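Local coordinates for protein S-adenosylmethionine:tRNA ribosyltransferase-isomerase (Thermotoga maritima, PDB 1VKY) that probably transfers and isomerises the ribose moiety of S-adenosylmethionine onto preQ1-modified tRNA, giving epoxyqueuosine in the queuosine pathway, at residues B[68-72]-B[259-263]; B[301-305]-B[327-331]. All blocks are in the same frame, centred on the assembly; numbering follows the deposited sequence.

Contact 1: B[68-72]-B[259-263]; sequences LVLNV and VGTTT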
loop_
_atom_site.group_PDB
_atom_site.type_symbol
_atom_site.label_atom_id
_atom_site.label_comp_id
_atom_site.label_asym_id
_atom_site.label_seq_id
_atom_site.Cartn_x
_atom_site.Cartn_y
_atom_site.Cartn_z
ATOM N N LEU B 68 12.624 8.461 -21.254
ATOM C CA LEU B 68 11.845 8.245 -20.053
ATOM C C LEU B 68 12.781 8.405 -18.873
ATOM O O LEU B 68 13.787 7.712 -18.784
ATOM C CB LEU B 68 11.219 6.835 -20.022
ATOM C CG LEU B 68 9.940 6.683 -20.865
ATOM C CD1 LEU B 68 9.526 5.202 -21.040
ATOM C CD2 LEU B 68 8.834 7.393 -20.255
ATOM N N VAL B 69 12.480 9.352 -17.996
ATOM C CA VAL B 69 13.312 9.587 -16.810
ATOM C C VAL B 69 12.604 9.124 -15.578
ATOM O O VAL B 69 11.518 9.623 -15.226
ATOM C CB VAL B 69 13.703 11.088 -16.638
ATOM C CG1 VAL B 69 14.760 11.248 -15.509
ATOM C CG2 VAL B 69 14.256 11.636 -17.920
ATOM N N LEU B 70 13.231 8.179 -14.899
ATOM C CA LEU B 70 12.632 7.582 -13.709
ATOM C C LEU B 70 13.385 7.967 -12.481
ATOM O O LEU B 70 14.593 8.115 -12.507
ATOM C CB LEU B 70 12.706 6.043 -13.797
ATOM C CG LEU B 70 11.973 5.426 -15.001
ATOM C CD1 LEU B 70 12.649 4.130 -15.392
ATOM C CD2 LEU B 70 10.582 5.183 -14.648
ATOM N N ASN B 71 12.667 8.074 -11.381
ATOM C CA ASN B 71 13.289 8.333 -10.124
ATOM C C ASN B 71 13.464 7.044 -9.339
ATOM O O ASN B 71 12.555 6.220 -9.299
ATOM C CB ASN B 71 12.404 9.262 -9.280
ATOM C CG ASN B 71 13.067 9.656 -7.945
ATOM O OD1 ASN B 71 14.043 10.373 -7.929
ATOM N ND2 ASN B 71 12.530 9.154 -6.831
ATOM N N VAL B 72 14.587 6.927 -8.664
ATOM C CA VAL B 72 14.874 5.807 -7.776
ATOM C C VAL B 72 15.153 6.374 -6.406
ATOM O O VAL B 72 16.059 7.194 -6.261
ATOM C CB VAL B 72 16.137 5.069 -8.265
ATOM C CG1 VAL B 72 16.649 4.095 -7.199
ATOM C CG2 VAL B 72 15.839 4.354 -9.557
ATOM N N VAL B 259 8.829 10.531 -15.364
ATOM C CA VAL B 259 7.949 9.539 -14.744
ATOM C C VAL B 259 7.864 9.850 -13.263
ATOM O O VAL B 259 8.839 9.619 -12.524
ATOM C CB VAL B 259 8.456 8.111 -14.974
ATOM C CG1 VAL B 259 7.506 7.118 -14.268
ATOM C CG2 VAL B 259 8.548 7.833 -16.464
ATOM N N GLY B 260 6.743 10.451 -12.869
ATOM C CA GLY B 260 6.492 10.841 -11.470
ATOM C C GLY B 260 6.841 12.274 -11.140
ATOM O O GLY B 260 7.728 12.843 -11.736
ATOM N N THR B 261 6.115 12.861 -10.192
ATOM C CA THR B 261 6.271 14.249 -9.764
ATOM C C THR B 261 7.590 14.514 -9.072
ATOM O O THR B 261 8.144 15.642 -9.166
ATOM C CB THR B 261 5.145 14.661 -8.799
ATOM O OG1 THR B 261 5.080 13.732 -7.711
ATOM C CG2 THR B 261 3.775 14.566 -9.460
ATOM N N THR B 262 8.152 13.490 -8.434
ATOM C CA THR B 262 9.525 13.655 -7.868
ATOM C C THR B 262 10.534 13.947 -8.977
ATOM O O THR B 262 11.346 14.861 -8.871
ATOM C CB THR B 262 9.957 12.418 -7.098
ATOM O OG1 THR B 262 9.073 12.250 -5.988
ATOM C CG2 THR B 262 11.350 12.617 -6.448
ATOM N N THR B 263 10.502 13.162 -10.046
ATOM C CA THR B 263 11.349 13.441 -11.198
ATOM C C THR B 263 11.169 14.878 -11.714
ATOM O O THR B 263 12.147 15.573 -12.012
ATOM C CB THR B 263 11.026 12.451 -12.313
ATOM O OG1 THR B 263 11.326 11.111 -11.890
ATOM C CG2 THR B 263 11.930 12.693 -13.515
HETATM O O HOH W 1 9.855 7.372 -11.494
#
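V69 and V259 join parallel neighbours of the central mixed sheet, where strand 256-259 turns through G260, the N-cap residue, into helix 261-270 beside strand 67-75. V259 N donates a hydrogen bond to V69 O at 2.8 Å, with an N-H...O angle of 153°. V259 is the most covered residue of the contact: L70 CD2 lies 3.6 Å from its CB, the two side chains pointing the same way, while L68 CD2 meets CG2 from another angle. On the helix side, T263 chi1 of -63° sets OG1 beside the backbone N and CG2 anti to it; the methyl thus faces V69, 3.8 Å from CG1, while the hydroxyl turns back to donate to V259 O at 3.0 Å, from above the carbonyl plane. In place of T263, an alanine lacks both branches, which would probably leave V259 O one donor short and open a gap beside V69 CG1. Toward N71 the contact is looser and partly exposed: T262 CG2 rests against the N71 side-chain amide, 3.7 Å from ND2. N71 N and V259 O, 4.3 Å apart, have no direct bond; a water bridges them, accepting from N71 N at 2.9 Å and donating to V259 O at 2.7 Å.

Contact 2: B[301-305]-B[327-331]; sequences TNFHL and YREAV
F303 and H304 both carry CG anti to their own carbonyl carbon (chi1 -78° for F303), yet their rings go to different tasks: the phenyl to the side chains of Y327 and A330, the imidazole to T301 in its own segment. The F303 ring presents its edge to a face of the Y327 ring in a tilted edge-to-face pair, with centroids 5.2 Å apart and planes at 59°. CD2 of F303 does the touching, lying above the Y327 ring but displaced toward its rim, near CZ. About one turn on from Y327, A330 adds its methyl: CB is 3.6 Å from F303 CE2, so the phenyl bears on two residues of the same helix.

The polar end of Y327 reaches the backbone. H304 N donates to Y327 OH at 2.9 Å, and the N-H...O angle of 174° makes this bond nearly straight. A water also meets Y327 OH at 2.6 Å and donates to N302 O, giving the hydroxyl a second link to segment 301-305. H304 is held separately, through NE2 to T301 OG1 at 2.8 Å, a bond close to the imidazole plane.

At the edge of the Y327 ring lies H304 O, which accepts from Y20 OH, while Y20 also makes an edge-to-face pair with Y327. L311 of helix 309-318 and M344 of strand 343-346 pack on Y327 too, placing the contact where helix 320-332 meets strand 298-302, the loop after it and the sheet neighbour 343-346.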
loop_
_atom_site.group_PDB
_atom_site.type_symbol
_atom_site.label_atom_id
_atom_site.label_comp_id
_atom_site.label_asym_id
_atom_site.label_seq_id
_atom_site.Cartn_x
_atom_site.Cartn_y
_atom_site.Cartn_z
ATOM N N THR B 301 2.175 10.147 -14.351
ATOM C CA THR B 301 1.926 10.332 -12.941
ATOM C C THR B 301 0.614 9.662 -12.498
ATOM O O THR B 301 -0.227 9.319 -13.310
ATOM C CB THR B 301 1.904 11.831 -12.642
ATOM O OG1 THR B 301 1.794 12.051 -11.220
ATOM C CG2 THR B 301 0.678 12.498 -13.250
ATOM N N ASN B 302 0.455 9.494 -11.187
ATOM C CA ASN B 302 -0.787 8.937 -10.629
ATOM C C ASN B 302 -1.869 9.978 -10.554
ATOM O O ASN B 302 -1.667 11.136 -10.916
ATOM C CB ASN B 302 -0.517 8.318 -9.238
ATOM C CG ASN B 302 0.434 7.099 -9.290
ATOM O OD1 ASN B 302 0.514 6.382 -10.292
ATOM N ND2 ASN B 302 1.156 6.885 -8.198
ATOM N N PHE B 303 -3.063 9.528 -10.156
ATOM C CA PHE B 303 -4.178 10.412 -9.814
ATOM C C PHE B 303 -4.054 10.849 -8.360
ATOM O O PHE B 303 -4.030 10.013 -7.467
ATOM C CB PHE B 303 -5.497 9.706 -10.079
ATOM C CG PHE B 303 -5.867 9.688 -11.514
ATOM C CD1 PHE B 303 -5.453 8.699 -12.329
ATOM C CD2 PHE B 303 -6.614 10.725 -12.048
ATOM C CE1 PHE B 303 -5.819 8.691 -13.674
ATOM C CE2 PHE B 303 -6.954 10.754 -13.362
ATOM C CZ PHE B 303 -6.566 9.725 -14.187
ATOM N N HIS B 304 -3.969 12.161 -8.131
ATOM C CA HIS B 304 -3.645 12.690 -6.816
ATOM C C HIS B 304 -4.903 13.097 -6.077
ATOM O O HIS B 304 -5.943 13.223 -6.666
ATOM C CB HIS B 304 -2.652 13.835 -6.951
ATOM C CG HIS B 304 -1.438 13.469 -7.776
ATOM N ND1 HIS B 304 -0.509 12.545 -7.350
ATOM C CD2 HIS B 304 -1.060 13.829 -9.028
ATOM C CE1 HIS B 304 0.412 12.380 -8.288
ATOM N NE2 HIS B 304 0.101 13.148 -9.316
ATOM N N LEU B 305 -4.792 13.311 -4.769
ATOM C CA LEU B 305 -5.954 13.547 -3.939
ATOM C C LEU B 305 -6.392 15.008 -4.010
ATOM O O LEU B 305 -5.548 15.910 -4.282
ATOM C CB LEU B 305 -5.587 13.139 -2.494
ATOM C CG LEU B 305 -5.160 11.668 -2.250
ATOM C CD1 LEU B 305 -4.537 11.473 -0.859
ATOM C CD2 LEU B 305 -6.376 10.757 -2.431
ATOM N N TYR B 327 -9.937 15.154 -14.162
ATOM C CA TYR B 327 -10.211 14.484 -12.887
ATOM C C TYR B 327 -11.713 14.243 -12.663
ATOM O O TYR B 327 -12.117 13.212 -12.112
ATOM C CB TYR B 327 -9.653 15.283 -11.716
ATOM C CG TYR B 327 -8.241 14.922 -11.383
ATOM C CD1 TYR B 327 -7.221 15.105 -12.311
ATOM C CD2 TYR B 327 -7.908 14.396 -10.137
ATOM C CE1 TYR B 327 -5.880 14.786 -11.969
ATOM C CE2 TYR B 327 -6.591 14.052 -9.806
ATOM C CZ TYR B 327 -5.582 14.256 -10.726
ATOM O OH TYR B 327 -4.276 13.942 -10.387
ATOM N N ARG B 328 -12.546 15.178 -13.108
ATOM C CA ARG B 328 -13.993 14.934 -13.016
ATOM C C ARG B 328 -14.408 13.750 -13.896
ATOM O O ARG B 328 -15.222 12.910 -13.482
ATOM C CB ARG B 328 -14.749 16.198 -13.376
ATOM C CG ARG B 328 -14.813 17.211 -12.220
ATOM C CD ARG B 328 -15.852 18.323 -12.452
ATOM N NE ARG B 328 -15.457 19.147 -13.589
ATOM C CZ ARG B 328 -14.584 20.142 -13.552
ATOM N NH1 ARG B 328 -13.995 20.503 -12.412
ATOM N NH2 ARG B 328 -14.306 20.789 -14.676
ATOM N N GLU B 329 -13.840 13.661 -15.108
ATOM C CA GLU B 329 -14.054 12.493 -15.984
ATOM C C GLU B 329 -13.535 11.184 -15.394
ATOM O O GLU B 329 -14.164 10.118 -15.568
ATOM C CB GLU B 329 -13.417 12.684 -17.376
ATOM C CG GLU B 329 -14.351 13.148 -18.491
ATOM C CD GLU B 329 -15.598 12.251 -18.717
ATOM O OE1 GLU B 329 -16.711 12.676 -18.345
ATOM O OE2 GLU B 329 -15.495 11.134 -19.278
ATOM N N ALA B 330 -12.400 11.237 -14.702
ATOM C CA ALA B 330 -11.869 10.039 -14.044
ATOM C C ALA B 330 -12.811 9.501 -12.958
ATOM O O ALA B 330 -13.024 8.295 -12.866
ATOM C CB ALA B 330 -10.491 10.294 -13.460
ATOM N N VAL B 331 -13.358 10.390 -12.143
ATOM C CA VAL B 331 -14.318 9.986 -11.102
ATOM C C VAL B 331 -15.555 9.396 -11.767
ATOM O O VAL B 331 -16.029 8.329 -11.380
ATOM C CB VAL B 331 -14.672 11.185 -10.159
ATOM C CG1 VAL B 331 -15.840 10.873 -9.262
ATOM C CG2 VAL B 331 -13.444 11.608 -9.335
HETATM O O HOH W 2 -2.529 13.339 -12.277
#

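Contact 1 closes before contact 2 opens along the chain, and their centres lie about 19 Å apart. Both reach the same mixed sheet: strands 67-75, 256-259 and 298-302 are successive parallel neighbours, so the first contact joins one pair and the second ties the next strand and the loop after it to helix 320-332. They meet near the ends of strands 256-259 and 298-302: T261 CG2 lies 3.7 Å from T301 OG1 and 3.9 Å from H304 NE2. An unidentified bound molecule hydrogen-bonds to the hydroxyls of T261 and T301 and to N302 N. It probably came from the crystallisation liquor, but its position is consistent with a pocket between the two contacts.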